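Local coordinates for sporozoite-specific SAG protein (Toxoplasma gondii, PDB 2WNK) that is a SAG2-related surface antigen of the sporozoite stage that probably takes part in contact with the host, at residues L68-G73 with N80-T85; V96-Q101 with C121-L126. One frame throughout, in Å; residues are numbered along the deposited sequence.

Both contacts lie in the first of the two SRS domains, and they belong to the two sheets of one beta sandwich. Interaction 1 pairs strands 66-72 and 80-86 of a three-stranded antiparallel sheet; interaction 2 pairs strands 94-101 and 121-127 at the middle of a four-stranded mixed sheet. Their centres are about 13 Å apart, and their inner faces meet: Leu-84 CD2 lies 3.7 Å from Ile-125 CD1, and Leu-68 CD2 lies 3.9 Å from Phe-98 CE1. The Phe-26 ring meets both Phe-82 and Phe-98. A disulfide from Cys-100 to Cys-28 ties the second sheet covalently to strand 22-28 of the first.

Interaction 1 (L68-G73 with N80-T85); sequences LAQAEG and NDFTLT
The amide of Asp-81 makes the shortest bond here, its N giving a hydrogen to Ala-71 O over 2.7 Å. The bond belongs to an antiparallel beta hairpin, strands 66-72 and 80-86, at one side of a three-stranded sheet of the SRS sandwich. Ala-71 N returns a bond to Asp-81 O, and Ala-69 and Thr-83 exchange another two. On the face carrying Gln-70 and Phe-82, these two side chains run side by side. With CG anti to the backbone N (chi1 180°), the glutamine extends along the ring, and its NE2 comes 3.4 Å from CE2 of Phe-82, at the ring edge, with amide and ring planes 64° apart. Phe-26 of the neighbouring strand 22-28 also meets this ring. Further along the same face, Leu-68 and Leu-84 cross at about a right angle, with Leu-68 CD1 3.9 Å from Leu-84 CB. Asp-81 points to the face of Ala-71 and Thr-83, where OD1 is hydrogen-bonded to Asn-27 ND2. Asn-80 ND2 is bonded separately to Glu-33 O. One water bridges the two strands, donating to Gln-70 OE1 at 2.9 Å and to Asn-80 OD1 at 3.2 Å.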
# COMPACT_ATOMS: atom_id res chain seq x y z
N LEU A 68 -15.36 -3.73 5.46
CA LEU A 68 -16.16 -3.19 4.38
C LEU A 68 -17.32 -2.41 4.99
O LEU A 68 -18.05 -2.95 5.83
CB LEU A 68 -16.78 -4.33 3.55
CG LEU A 68 -17.46 -4.01 2.22
CD1 LEU A 68 -16.49 -3.51 1.12
CD2 LEU A 68 -18.19 -5.26 1.76
N ALA A 69 -17.49 -1.17 4.54
CA ALA A 69 -18.65 -0.33 4.92
C ALA A 69 -19.56 -0.14 3.72
O ALA A 69 -19.12 -0.23 2.58
CB ALA A 69 -18.18 1.02 5.44
N GLN A 70 -20.83 0.12 4.00
CA GLN A 70 -21.84 0.33 2.96
C GLN A 70 -22.58 1.62 3.26
O GLN A 70 -22.87 1.91 4.41
CB GLN A 70 -22.85 -0.81 3.00
CG GLN A 70 -23.95 -0.69 1.96
CD GLN A 70 -25.06 -1.74 2.12
OE1 GLN A 70 -25.93 -1.61 2.98
NE2 GLN A 70 -25.05 -2.76 1.28
N ALA A 71 -22.89 2.38 2.21
CA ALA A 71 -23.74 3.55 2.36
C ALA A 71 -24.57 3.80 1.10
O ALA A 71 -24.19 3.37 0.02
CB ALA A 71 -22.90 4.75 2.69
N GLU A 72 -25.71 4.51 1.21
CA GLU A 72 -26.55 4.77 0.03
C GLU A 72 -25.78 5.54 -1.04
O GLU A 72 -24.97 6.40 -0.71
CB GLU A 72 -27.78 5.58 0.41
CG GLU A 72 -28.55 4.95 1.53
CD GLU A 72 -29.86 5.69 1.79
OE1 GLU A 72 -29.94 6.89 1.45
OE2 GLU A 72 -30.81 5.06 2.32
N GLY A 73 -25.99 5.20 -2.30
CA GLY A 73 -25.48 6.03 -3.38
C GLY A 73 -26.35 7.27 -3.31
O GLY A 73 -27.17 7.41 -2.37
N ASN A 80 -25.53 1.78 -4.32
CA ASN A 80 -24.87 1.66 -3.02
C ASN A 80 -23.37 1.85 -3.13
O ASN A 80 -22.75 1.33 -4.03
CB ASN A 80 -25.15 0.29 -2.38
CG ASN A 80 -26.53 0.20 -1.79
OD1 ASN A 80 -26.88 0.94 -0.86
ND2 ASN A 80 -27.36 -0.69 -2.34
N ASP A 81 -22.80 2.60 -2.19
CA ASP A 81 -21.37 2.88 -2.17
C ASP A 81 -20.68 2.05 -1.09
O ASP A 81 -21.15 1.98 0.05
CB ASP A 81 -21.16 4.37 -1.85
CG ASP A 81 -21.50 5.30 -3.03
OD1 ASP A 81 -21.59 4.86 -4.19
OD2 ASP A 81 -21.65 6.51 -2.79
N PHE A 82 -19.57 1.41 -1.47
CA PHE A 82 -18.85 0.53 -0.58
C PHE A 82 -17.43 1.02 -0.35
O PHE A 82 -16.81 1.54 -1.28
CB PHE A 82 -18.81 -0.89 -1.18
CG PHE A 82 -20.16 -1.48 -1.30
CD1 PHE A 82 -20.91 -1.31 -2.47
CD2 PHE A 82 -20.75 -2.06 -0.20
CE1 PHE A 82 -22.21 -1.80 -2.53
CE2 PHE A 82 -22.04 -2.55 -0.27
CZ PHE A 82 -22.77 -2.41 -1.43
N THR A 83 -16.93 0.77 0.85
CA THR A 83 -15.56 1.17 1.23
C THR A 83 -14.86 -0.02 1.87
O THR A 83 -15.28 -0.49 2.91
CB THR A 83 -15.60 2.36 2.24
OG1 THR A 83 -16.35 3.41 1.65
CG2 THR A 83 -14.20 2.89 2.52
N LEU A 84 -13.79 -0.50 1.23
CA LEU A 84 -13.04 -1.60 1.79
C LEU A 84 -11.76 -0.98 2.32
O LEU A 84 -10.99 -0.38 1.56
CB LEU A 84 -12.69 -2.64 0.72
CG LEU A 84 -11.80 -3.75 1.32
CD1 LEU A 84 -12.67 -4.72 2.13
CD2 LEU A 84 -10.95 -4.49 0.22
N THR A 85 -11.55 -1.13 3.63
CA THR A 85 -10.34 -0.67 4.26
C THR A 85 -9.47 -1.85 4.62
O THR A 85 -9.96 -2.81 5.20
CB THR A 85 -10.67 0.07 5.55
OG1 THR A 85 -11.42 1.24 5.23
CG2 THR A 85 -9.38 0.51 6.27
O HOH W 1 -26.69 1.14 2.28

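Interaction 2 (V96-Q101 with C121-L126); sequences VFFLCQ and CGVHIL
Phe-97 and His-124 run alongside each other on the face they share with Leu-99, with their ring planes only 16° apart. The rings are slid past each other and barely overlap: their centroids are 4.7 Å apart, while Phe-97 CE1 comes within 3.2 Å of His-124 CD2. Their first torsions differ: the Phe-97 ring sits beside its own backbone N (chi1 -60°), whereas that of His-124 is swung to the side of its carbonyl carbon (chi1 172°). The imidazole has a further tether, a hydrogen bond between NE2 and Ser-95 OG, one residue before Val-96 on the same strand. On this same face Leu-99 reaches across Gly-122, with CD2 3.8 Å from the glycine CA.

Underneath, six backbone hydrogen bonds join Val-96 with Ile-125, Phe-98 with Val-123 and Cys-100 with Cys-121, a regular antiparallel pairing of strands 94-101 and 121-127. These are the central strands of a four-stranded mixed sheet in the SRS beta sandwich, flanked by strands 12-17 and 34-36. Ile-125 N lies 2.9 Å from Val-96 O.

The opposite face turns into the sandwich and is apolar. Ile-125 CD1 meets the edge of the Phe-98 ring in its plane, 3.7 Å from CE2, and the CB atoms of Phe-98 and Val-123 approach to 4.1 Å. Val-96 puts CG2 3.9 Å from Ile-125 CB. Farther out, Val-47 and Ile-35 touch Phe-98, and Phe-15 and Ile-13 back Val-123. At the far end the paired cysteines separate to different partners: Cys-100 SG is bonded to Cys-28 SG and Cys-121 SG to Cys-6 SG.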
# COMPACT_ATOMS: atom_id res chain seq x y z
N VAL A 96 -9.91 -10.67 -3.46
CA VAL A 96 -11.30 -10.82 -3.08
C VAL A 96 -12.22 -10.30 -4.20
O VAL A 96 -11.82 -9.47 -5.00
CB VAL A 96 -11.66 -10.16 -1.72
CG1 VAL A 96 -10.81 -10.81 -0.58
CG2 VAL A 96 -11.44 -8.66 -1.74
N PHE A 97 -13.45 -10.77 -4.20
CA PHE A 97 -14.41 -10.45 -5.26
C PHE A 97 -15.74 -10.11 -4.68
O PHE A 97 -16.15 -10.62 -3.61
CB PHE A 97 -14.61 -11.67 -6.18
CG PHE A 97 -13.37 -12.14 -6.87
CD1 PHE A 97 -13.03 -11.62 -8.10
CD2 PHE A 97 -12.52 -13.07 -6.26
CE1 PHE A 97 -11.89 -12.05 -8.76
CE2 PHE A 97 -11.39 -13.51 -6.92
CZ PHE A 97 -11.07 -13.00 -8.15
N PHE A 98 -16.47 -9.24 -5.42
CA PHE A 98 -17.88 -9.05 -5.17
C PHE A 98 -18.66 -9.05 -6.47
O PHE A 98 -18.06 -8.91 -7.56
CB PHE A 98 -18.10 -7.67 -4.51
CG PHE A 98 -17.30 -7.49 -3.24
CD1 PHE A 98 -17.78 -8.03 -2.04
CD2 PHE A 98 -16.07 -6.85 -3.27
CE1 PHE A 98 -17.08 -7.89 -0.85
CE2 PHE A 98 -15.33 -6.72 -2.08
CZ PHE A 98 -15.84 -7.25 -0.88
N LEU A 99 -19.99 -9.21 -6.37
CA LEU A 99 -20.84 -8.91 -7.51
C LEU A 99 -21.81 -7.79 -7.17
O LEU A 99 -22.32 -7.74 -6.04
CB LEU A 99 -21.67 -10.14 -7.87
CG LEU A 99 -20.78 -11.23 -8.48
CD1 LEU A 99 -21.50 -12.57 -8.53
CD2 LEU A 99 -20.29 -10.81 -9.89
N CYS A 100 -22.15 -6.99 -8.18
CA CYS A 100 -23.24 -6.04 -8.09
C CYS A 100 -24.36 -6.67 -8.93
O CYS A 100 -24.13 -7.01 -10.10
CB CYS A 100 -22.83 -4.70 -8.71
SG CYS A 100 -21.49 -3.80 -7.83
N GLN A 101 -25.50 -6.85 -8.31
CA GLN A 101 -26.60 -7.55 -8.93
C GLN A 101 -27.92 -6.86 -8.67
O GLN A 101 -28.01 -6.06 -7.82
CB GLN A 101 -26.69 -8.98 -8.40
CG GLN A 101 -27.16 -9.18 -7.04
CD GLN A 101 -26.99 -10.60 -6.51
OE1 GLN A 101 -27.52 -10.96 -5.49
NE2 GLN A 101 -26.23 -11.37 -7.19
N CYS A 121 -22.34 -7.35 -12.44
CA CYS A 121 -21.06 -6.71 -12.73
C CYS A 121 -20.11 -7.10 -11.61
O CYS A 121 -20.52 -7.14 -10.44
CB CYS A 121 -21.24 -5.16 -12.83
SG CYS A 121 -19.68 -4.29 -13.24
N GLY A 122 -18.85 -7.42 -11.93
CA GLY A 122 -17.94 -8.00 -10.95
C GLY A 122 -16.93 -6.95 -10.48
O GLY A 122 -16.56 -6.04 -11.23
N VAL A 123 -16.54 -7.06 -9.21
CA VAL A 123 -15.54 -6.20 -8.60
C VAL A 123 -14.44 -7.09 -8.09
O VAL A 123 -14.71 -8.00 -7.29
CB VAL A 123 -16.13 -5.47 -7.41
CG1 VAL A 123 -15.01 -4.67 -6.67
CG2 VAL A 123 -17.21 -4.52 -7.88
N HIS A 124 -13.23 -6.89 -8.60
CA HIS A 124 -12.09 -7.70 -8.22
C HIS A 124 -11.12 -6.77 -7.48
O HIS A 124 -10.68 -5.76 -8.05
CB HIS A 124 -11.41 -8.24 -9.44
CG HIS A 124 -10.12 -8.93 -9.14
ND1 HIS A 124 -9.00 -8.77 -9.93
CD2 HIS A 124 -9.74 -9.72 -8.11
CE1 HIS A 124 -8.00 -9.47 -9.41
NE2 HIS A 124 -8.42 -10.05 -8.31
N ILE A 125 -10.80 -7.11 -6.24
CA ILE A 125 -9.82 -6.32 -5.48
C ILE A 125 -8.60 -7.20 -5.24
O ILE A 125 -8.71 -8.25 -4.59
CB ILE A 125 -10.38 -5.79 -4.16
CG1 ILE A 125 -11.63 -4.92 -4.42
CG2 ILE A 125 -9.26 -5.02 -3.44
CD1 ILE A 125 -12.45 -4.58 -3.15
N LEU A 126 -7.48 -6.78 -5.82
CA LEU A 126 -6.18 -7.44 -5.63
C LEU A 126 -5.46 -6.79 -4.45
O LEU A 126 -5.22 -5.59 -4.45
CB LEU A 126 -5.33 -7.32 -6.89
CG LEU A 126 -3.98 -8.05 -6.73
CD1 LEU A 126 -4.19 -9.52 -6.52
CD2 LEU A 126 -3.00 -7.78 -7.87